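Local coordinates for protein endoglucanase family 5 (Clostridium acetobutylicum ATCC 824, PDB 6PZ7) that probably hydrolyses beta-1,4-glucan chains of cellulose and related plant cell-wall polysaccharides, as a broad-specificity endoglucanase of glycoside hydrolase family 5, at residues A[244-255]-A[287-297]; A[140-148]-A[167-178]. One frame throughout, in Å; residues are numbered along the deposited sequence. Where two conformers were deposited one is given.

In the fold
The chain folds as an eight-stranded TIM barrel, and the two contacts follow one another along it, neither enclosing the other. From the N terminus, contact 2 comes first: segment 140-148 covers the end of strand 139-142 and the loop after it, and 18 residues later segment 167-178 of helix 161-180 packs against it, so the contact joins a barrel strand and its outgoing loop to the next outer helix. Contact 1 closes later, between segments 244-255 and 287-297, separated by 31 residues that include strand 265-270. It is a helix-helix contact in the outer layer. The two centres lie 26 Å apart, and the nearest atoms, about 11 Å apart, do not touch.

Contact 1: residues A[244-255]-A[287-297]; sequences KDALDGQLNAIY and FYVSDARKKGI
Leu247 packs on Phe287 and Tyr288, and Leu251 on Tyr288 and Ala292, between two neighbouring outer helices of the TIM barrel, 241-259 and 278-294; their segments 244-255 and 287-294 cross at -31°, axes 10.0 Å apart at closest. In the apolar layer, Leu247 CD2 rests 3.8 Å from Tyr288 CB and also meets the edge of the Phe287 ring in its plane. Leu251 projects both methyls between the helices, CD2 approaching Tyr288 and Ala292; Leu251 and Tyr288 also touch Ile267 of strand 265-270. Farther along, Ile254 CG2 touches Ile297 CD1 at 3.8 Å.

Phe287 is held on both faces: Lys244 CG sits 4.0 Å from the ring centroid in a CH-pi contact, and Asp291 CB lies over the opposite face, off toward the rim.

The polar group is a salt-bridge network. Lys295 NZ donates to Asp248 OD1 at 3.1 Å and to Asp291 OD1 at 3.1 Å, on the syn side of each oxygen but 21° and 32° out of the respective carboxylate planes. The Lys295 chain runs extended beside Leu251 CB and bends only at its last torsion, which turns the ammonium to the two acids. Their carboxylates are nearly coplanar. Asp248 OD1 is 2.5 Å from Asp291 OD2, a separation consistent with a proton held by one acid. A Schellman motif at Gly296 ends the second helix; beside it, Lys295 O lies 3.5 Å from Tyr255 CD1, at the ring edge.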
# COMPACT_ATOMS: atom_id res chain seq x y z
N LYS A 244 13.83 -18.53 7.70
CA LYS A 244 12.43 -18.80 7.99
C LYS A 244 12.06 -18.37 9.40
O LYS A 244 11.01 -17.76 9.61
CB LYS A 244 12.12 -20.29 7.79
CG LYS A 244 12.19 -20.74 6.33
CD LYS A 244 12.04 -22.25 6.18
CE LYS A 244 11.57 -22.61 4.78
NZ LYS A 244 11.06 -24.01 4.69
N ASP A 245 12.91 -18.67 10.37
CA ASP A 245 12.62 -18.28 11.75
C ASP A 245 12.49 -16.77 11.90
O ASP A 245 11.60 -16.29 12.60
CB ASP A 245 13.76 -18.75 12.65
CG ASP A 245 13.71 -20.21 12.99
OD1 ASP A 245 12.77 -20.95 12.61
OD2 ASP A 245 14.70 -20.64 13.64
N ALA A 246 13.37 -16.01 11.26
CA ALA A 246 13.31 -14.55 11.43
C ALA A 246 12.04 -13.99 10.81
O ALA A 246 11.36 -13.12 11.39
CB ALA A 246 14.54 -13.91 10.79
N LEU A 247 11.69 -14.45 9.60
CA LEU A 247 10.50 -13.92 8.95
C LEU A 247 9.24 -14.36 9.67
O LEU A 247 8.31 -13.56 9.85
CB LEU A 247 10.50 -14.35 7.48
CG LEU A 247 9.31 -13.86 6.66
CD1 LEU A 247 9.07 -12.40 6.74
CD2 LEU A 247 9.48 -14.30 5.22
N ASP A 248 9.17 -15.60 10.09
CA ASP A 248 8.03 -16.05 10.89
C ASP A 248 7.89 -15.24 12.16
O ASP A 248 6.76 -14.90 12.58
CB ASP A 248 8.15 -17.54 11.23
CG ASP A 248 6.95 -18.03 11.95
OD1 ASP A 248 5.87 -18.05 11.34
OD2 ASP A 248 7.10 -18.43 13.15
N GLY A 249 9.01 -14.90 12.81
CA GLY A 249 8.94 -14.06 14.00
C GLY A 249 8.33 -12.70 13.70
O GLY A 249 7.52 -12.17 14.49
N GLN A 250 8.69 -12.09 12.57
CA GLN A 250 8.14 -10.78 12.22
C GLN A 250 6.65 -10.88 11.93
O GLN A 250 5.85 -10.05 12.39
CB GLN A 250 8.90 -10.23 11.02
CG GLN A 250 10.34 -9.82 11.31
CD GLN A 250 11.12 -9.61 10.05
OE1 GLN A 250 11.01 -10.38 9.09
NE2 GLN A 250 11.91 -8.57 10.04
N LEU A 251 6.23 -11.91 11.19
CA LEU A 251 4.82 -12.09 10.90
C LEU A 251 4.03 -12.43 12.15
O LEU A 251 2.91 -11.96 12.33
CB LEU A 251 4.63 -13.13 9.78
CG LEU A 251 5.17 -12.73 8.41
CD1 LEU A 251 5.21 -13.94 7.51
CD2 LEU A 251 4.30 -11.65 7.80
N ASN A 252 4.63 -13.21 13.05
CA ASN A 252 3.95 -13.55 14.29
C ASN A 252 3.75 -12.32 15.18
O ASN A 252 2.73 -12.24 15.89
CB ASN A 252 4.72 -14.65 15.01
CG ASN A 252 3.83 -15.46 15.91
OD1 ASN A 252 2.69 -15.74 15.56
ND2 ASN A 252 4.35 -15.82 17.08
N ALA A 253 4.68 -11.38 15.17
CA ALA A 253 4.48 -10.15 15.93
C ALA A 253 3.26 -9.39 15.43
O ALA A 253 2.49 -8.84 16.23
CB ALA A 253 5.71 -9.27 15.90
N ILE A 254 3.07 -9.31 14.11
CA ILE A 254 1.91 -8.65 13.53
C ILE A 254 0.64 -9.41 13.88
O ILE A 254 -0.37 -8.81 14.27
CB ILE A 254 2.09 -8.54 12.01
CG1 ILE A 254 3.30 -7.68 11.65
CG2 ILE A 254 0.83 -8.00 11.38
CD1 ILE A 254 3.74 -7.78 10.18
N TYR A 255 0.67 -10.73 13.74
CA TYR A 255 -0.47 -11.56 14.10
C TYR A 255 -0.86 -11.36 15.57
O TYR A 255 -2.04 -11.18 15.90
CB TYR A 255 -0.14 -13.04 13.84
CG TYR A 255 -1.20 -13.97 14.40
CD1 TYR A 255 -2.38 -14.18 13.72
CD2 TYR A 255 -1.01 -14.62 15.61
CE1 TYR A 255 -3.38 -14.99 14.23
CE2 TYR A 255 -1.99 -15.45 16.13
CZ TYR A 255 -3.17 -15.63 15.42
OH TYR A 255 -4.15 -16.46 15.96
N PHE A 287 7.49 -18.58 1.12
CA PHE A 287 7.35 -18.67 2.57
C PHE A 287 6.60 -17.46 3.11
O PHE A 287 5.71 -17.61 3.96
CB PHE A 287 8.71 -18.80 3.24
CG PHE A 287 8.61 -19.02 4.71
CD1 PHE A 287 8.37 -20.29 5.22
CD2 PHE A 287 8.71 -17.97 5.60
CE1 PHE A 287 8.25 -20.48 6.58
CE2 PHE A 287 8.60 -18.18 6.97
CZ PHE A 287 8.36 -19.42 7.45
N TYR A 288 6.91 -16.26 2.61
CA TYR A 288 6.27 -15.05 3.10
C TYR A 288 4.77 -15.12 2.88
O TYR A 288 3.99 -14.92 3.82
CB TYR A 288 6.92 -13.85 2.39
CG TYR A 288 6.70 -12.47 2.95
CD1 TYR A 288 7.77 -11.61 3.08
CD2 TYR A 288 5.44 -12.01 3.30
CE1 TYR A 288 7.60 -10.28 3.55
CE2 TYR A 288 5.25 -10.70 3.79
CZ TYR A 288 6.33 -9.86 3.92
OH TYR A 288 6.07 -8.57 4.38
N VAL A 289 4.34 -15.38 1.65
CA VAL A 289 2.91 -15.38 1.35
C VAL A 289 2.21 -16.51 2.11
O VAL A 289 1.11 -16.30 2.65
CB VAL A 289 2.67 -15.44 -0.17
CG1 VAL A 289 1.20 -15.63 -0.48
CG2 VAL A 289 3.25 -14.22 -0.85
N SER A 290 2.80 -17.71 2.16
CA SER A 290 2.10 -18.82 2.80
C SER A 290 2.03 -18.63 4.31
O SER A 290 0.99 -18.88 4.92
CB SER A 290 2.76 -20.15 2.44
OG SER A 290 4.08 -20.22 2.90
N ASP A 291 3.11 -18.17 4.93
CA ASP A 291 3.08 -17.95 6.38
C ASP A 291 2.16 -16.78 6.73
O ASP A 291 1.39 -16.84 7.71
CB ASP A 291 4.50 -17.70 6.89
CG ASP A 291 4.63 -17.90 8.38
OD1 ASP A 291 3.78 -18.57 8.99
OD2 ASP A 291 5.60 -17.38 8.94
N ALA A 292 2.20 -15.71 5.94
CA ALA A 292 1.27 -14.61 6.17
C ALA A 292 -0.18 -15.08 6.10
O ALA A 292 -0.99 -14.74 6.97
CB ALA A 292 1.55 -13.48 5.17
N ARG A 293 -0.50 -15.90 5.10
CA ARG A 293 -1.87 -16.37 4.94
C ARG A 293 -2.29 -17.25 6.12
O ARG A 293 -3.45 -17.17 6.57
CB ARG A 293 -2.04 -17.14 3.63
CG ARG A 293 -3.41 -17.84 3.46
CD ARG A 293 -4.49 -16.99 2.78
NE ARG A 293 -4.98 -15.87 3.59
CZ ARG A 293 -4.91 -14.58 3.25
NH1 ARG A 293 -4.38 -14.22 2.08
NH2 ARG A 293 -5.38 -13.68 4.08
N LYS A 294 -1.38 -18.07 6.64
CA LYS A 294 -1.72 -18.87 7.80
C LYS A 294 -2.08 -17.99 8.99
O LYS A 294 -2.86 -18.42 9.86
CB LYS A 294 -0.55 -19.76 8.15
CG LYS A 294 -0.41 -20.96 7.22
CD LYS A 294 0.81 -21.81 7.57
CE LYS A 294 0.96 -22.96 6.58
NZ LYS A 294 2.22 -23.71 6.79
N LYS A 295 -1.53 -16.79 9.05
CA LYS A 295 -1.80 -15.79 10.07
C LYS A 295 -2.89 -14.80 9.67
O LYS A 295 -3.04 -13.77 10.34
CB LYS A 295 -0.49 -15.09 10.45
CG LYS A 295 0.50 -16.05 11.13
CD LYS A 295 1.92 -15.49 11.12
CE LYS A 295 2.89 -16.23 12.02
NZ LYS A 295 2.88 -17.71 11.87
N GLY A 296 -3.63 -15.06 8.60
CA GLY A 296 -4.72 -14.19 8.21
C GLY A 296 -4.33 -12.91 7.50
O GLY A 296 -5.19 -12.02 7.36
N ILE A 297 -3.09 -12.78 7.06
CA ILE A 297 -2.56 -11.54 6.50
C ILE A 297 -2.41 -11.68 4.98
O ILE A 297 -1.80 -12.64 4.49
CB ILE A 297 -1.19 -11.21 7.12
CG1 ILE A 297 -1.29 -11.05 8.65
CG2 ILE A 297 -0.61 -9.96 6.48
CD1 ILE A 297 0.04 -11.15 9.36

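Contact 2: residues A[140-148]-A[167-178]; sequences IFQTLNEPR and INKFNLTAVNTI. Unlike the reference sequence in segment 140-148: Gln142 (reference Glu). With EDO (1,2-ethanediol), chain C.
The end of the fourth barrel strand and the loop carrying the Asn145-Glu146-Pro147 sequence, a signature of family 5 glycosidases, pack against helix 161-180 through Phe141, Thr143, Leu144 and Pro147. Ile178 CG2 meets the edge of the Phe141 ring, 3.7 Å from CD2. Thr143 has a double role. Its methyl CG2 presses on Ala174 CB at 3.6 Å, while OG1, placed between the backbone N and carbonyl carbon (chi1 56°), donates to Asn171 OD1 at 2.8 Å, from 36° above the amide plane. Leu144 CD1 lies 4.0 Å from Phe170 CB, the two side chains crossing at about a right angle, and also touches Asn171 OD1. At the other end, Ile167 CD1 reaches Pro147 O at 3.4 Å and packs on the proline ring.

The Glu146 side chain starts off away from the helix; its position matches that of the general acid/base in family relatives. Its OE1 and OE2 accept bonds of 2.6 Å from O1 and O2, respectively, of a 1,2-ethanediol molecule, probably from the crystallisation liquor, and OE2 is also bonded to His221. The Thr143 hydroxyl and the Asn171 carbonyl thus satisfy each other within an otherwise largely apolar, buried interface, a directional bond that ties the start of this loop to the helix.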
# COMPACT_ATOMS: atom_id res chain seq x y z
N ILE A 140 -11.33 -0.19 -2.08
CA ILE A 140 -10.86 0.09 -0.72
C ILE A 140 -10.07 1.40 -0.78
O ILE A 140 -9.28 1.61 -1.72
CB ILE A 140 -9.95 -1.07 -0.27
CG1 ILE A 140 -10.78 -2.37 -0.16
CG2 ILE A 140 -9.25 -0.75 1.05
CD1 ILE A 140 -9.95 -3.62 0.03
N PHE A 141 -10.29 2.28 0.20
CA PHE A 141 -9.49 3.49 0.33
C PHE A 141 -8.39 3.24 1.36
O PHE A 141 -8.65 2.64 2.40
CB PHE A 141 -10.33 4.70 0.79
CG PHE A 141 -11.36 5.19 -0.19
CD1 PHE A 141 -11.33 4.91 -1.53
CD2 PHE A 141 -12.39 5.98 0.27
CE1 PHE A 141 -12.32 5.39 -2.39
CE2 PHE A 141 -13.39 6.44 -0.56
CZ PHE A 141 -13.34 6.19 -1.90
N GLN A 142 -7.18 3.73 1.09
CA GLN A 142 -6.08 3.68 2.04
C GLN A 142 -5.73 5.15 2.32
O GLN A 142 -5.38 5.91 1.41
CB GLN A 142 -4.92 2.92 1.44
CG GLN A 142 -3.64 2.98 2.22
CD GLN A 142 -2.46 2.41 1.43
OE1 GLN A 142 -1.44 3.11 1.23
NE2 GLN A 142 -2.57 1.23 1.01
N THR A 143 -5.86 5.57 3.57
CA THR A 143 -5.84 7.00 3.89
C THR A 143 -4.53 7.67 3.54
O THR A 143 -4.51 8.78 2.98
CB THR A 143 -6.16 7.19 5.37
OG1 THR A 143 -5.23 6.42 6.12
CG2 THR A 143 -7.60 6.79 5.71
N LEU A 144 -3.42 7.01 3.89
CA LEU A 144 -2.07 7.53 3.84
C LEU A 144 -1.16 6.36 3.48
O LEU A 144 -1.47 5.20 3.79
CB LEU A 144 -1.64 8.08 5.19
CG LEU A 144 -2.52 9.18 5.82
CD1 LEU A 144 -2.12 9.41 7.25
CD2 LEU A 144 -2.39 10.44 5.00
N ASN A 145 0.00 6.66 2.88
CA ASN A 145 0.95 5.62 2.48
C ASN A 145 1.96 5.33 3.60
O ASN A 145 1.80 4.38 4.36
CB ASN A 145 1.66 6.07 1.19
CG ASN A 145 2.76 5.13 0.81
OD1 ASN A 145 2.58 3.93 0.84
ND2 ASN A 145 3.90 5.65 0.43
N GLU A 146 3.00 6.15 3.71
CA GLU A 146 4.04 6.02 4.72
C GLU A 146 4.21 7.36 5.41
O GLU A 146 5.23 8.07 5.25
CB GLU A 146 5.34 5.56 4.08
CG GLU A 146 5.23 4.12 3.56
CD GLU A 146 6.47 3.57 2.96
OE1 GLU A 146 7.48 4.30 2.83
OE2 GLU A 146 6.48 2.38 2.53
N PRO A 147 3.19 7.82 6.13
CA PRO A 147 3.24 9.18 6.69
C PRO A 147 4.36 9.28 7.71
O PRO A 147 4.49 8.43 8.59
CB PRO A 147 1.86 9.34 7.34
CG PRO A 147 1.40 7.93 7.68
CD PRO A 147 1.95 7.09 6.50
N ARG A 148 5.16 10.33 7.61
CA ARG A 148 6.40 10.40 8.37
C ARG A 148 7.01 11.78 8.21
O ARG A 148 6.52 12.61 7.42
CB ARG A 148 7.37 9.34 7.88
CG ARG A 148 7.91 9.59 6.47
CD ARG A 148 8.57 8.36 5.88
NE ARG A 148 9.25 8.62 4.62
CZ ARG A 148 8.66 8.71 3.46
NH1 ARG A 148 7.38 8.52 3.31
NH2 ARG A 148 9.40 9.01 2.38
N ILE A 167 -0.31 11.18 13.49
CA ILE A 167 -0.82 10.27 12.47
C ILE A 167 -2.17 9.71 12.86
O ILE A 167 -3.04 9.52 12.00
CB ILE A 167 0.20 9.18 12.14
CG1 ILE A 167 1.36 9.83 11.36
CG2 ILE A 167 -0.46 8.01 11.41
CD1 ILE A 167 2.54 9.03 11.32
N ASN A 168 -2.39 9.41 14.13
CA ASN A 168 -3.71 8.93 14.51
C ASN A 168 -4.77 9.97 14.20
O ASN A 168 -5.88 9.64 13.76
CB ASN A 168 -3.74 8.57 16.00
CG ASN A 168 -2.98 7.30 16.32
OD1 ASN A 168 -2.90 6.37 15.49
ND2 ASN A 168 -2.44 7.21 17.50
N LYS A 169 -4.46 11.26 14.43
CA LYS A 169 -5.39 12.33 14.11
C LYS A 169 -5.63 12.43 12.61
O LYS A 169 -6.76 12.62 12.17
CB LYS A 169 -4.87 13.66 14.68
CG LYS A 169 -4.54 13.65 16.19
CD LYS A 169 -4.02 15.01 16.63
CE LYS A 169 -3.49 15.01 18.05
NZ LYS A 169 -3.02 16.36 18.48
N PHE A 170 -4.57 12.30 11.82
CA PHE A 170 -4.74 12.35 10.38
C PHE A 170 -5.59 11.19 9.87
O PHE A 170 -6.45 11.39 9.00
CB PHE A 170 -3.38 12.28 9.67
CG PHE A 170 -2.50 13.52 9.80
CD1 PHE A 170 -2.98 14.75 10.24
CD2 PHE A 170 -1.19 13.43 9.43
CE1 PHE A 170 -2.13 15.85 10.31
CE2 PHE A 170 -0.34 14.53 9.48
CZ PHE A 170 -0.82 15.74 9.92
N ASN A 171 -5.36 9.97 10.37
CA ASN A 171 -6.17 8.84 9.94
C ASN A 171 -7.63 9.05 10.33
O ASN A 171 -8.53 8.70 9.56
CB ASN A 171 -5.63 7.54 10.54
CG ASN A 171 -4.40 7.00 9.81
OD1 ASN A 171 -4.26 7.20 8.59
ND2 ASN A 171 -3.56 6.25 10.52
N LEU A 172 -7.87 9.57 11.53
CA LEU A 172 -9.23 9.84 11.97
C LEU A 172 -9.91 10.87 11.07
O LEU A 172 -11.05 10.68 10.66
CB LEU A 172 -9.23 10.35 13.41
CG LEU A 172 -10.58 10.76 13.97
CD1 LEU A 172 -11.54 9.65 13.93
CD2 LEU A 172 -10.42 11.31 15.40
N THR A 173 -9.19 11.96 10.76
CA THR A 173 -9.72 12.98 9.87
C THR A 173 -10.10 12.36 8.54
O THR A 173 -11.17 12.64 7.99
CB THR A 173 -8.66 14.06 9.65
OG1 THR A 173 -8.37 14.75 10.88
CG2 THR A 173 -9.13 15.08 8.62
N ALA A 174 -9.20 11.57 7.96
CA ALA A 174 -9.49 10.95 6.66
C ALA A 174 -10.69 10.01 6.71
O ALA A 174 -11.56 10.06 5.85
CB ALA A 174 -8.24 10.26 6.15
N VAL A 175 -10.76 9.15 7.73
CA VAL A 175 -11.90 8.24 7.85
C VAL A 175 -13.20 9.02 8.00
O VAL A 175 -14.20 8.72 7.34
CB VAL A 175 -11.71 7.25 9.02
CG1 VAL A 175 -13.01 6.55 9.35
CG2 VAL A 175 -10.61 6.23 8.68
N ASN A 176 -13.22 10.03 8.88
CA ASN A 176 -14.45 10.80 9.06
C ASN A 176 -14.86 11.51 7.77
O ASN A 176 -16.04 11.58 7.42
CB ASN A 176 -14.29 11.82 10.18
CG ASN A 176 -14.40 11.21 11.58
OD1 ASN A 176 -14.94 10.14 11.76
ND2 ASN A 176 -13.90 11.93 12.57
N THR A 177 -13.89 12.07 7.06
CA THR A 177 -14.18 12.77 5.80
C THR A 177 -14.74 11.80 4.77
O THR A 177 -15.74 12.10 4.10
CB THR A 177 -12.92 13.43 5.27
OG1 THR A 177 -12.44 14.40 6.21
CG2 THR A 177 -13.12 14.10 3.94
N ILE A 178 -14.13 10.63 4.62
CA ILE A 178 -14.65 9.62 3.71
C ILE A 178 -16.09 9.29 4.07
O ILE A 178 -16.99 9.28 3.21
CB ILE A 178 -13.74 8.37 3.75
CG1 ILE A 178 -12.40 8.66 3.07
CG2 ILE A 178 -14.47 7.18 3.12
CD1 ILE A 178 -11.29 7.73 3.47
C1 EDO C . 10.18 2.48 1.32
O1 EDO C . 9.26 3.55 1.03
C2 EDO C . 9.48 1.14 1.30
O2 EDO C . 8.67 0.97 2.46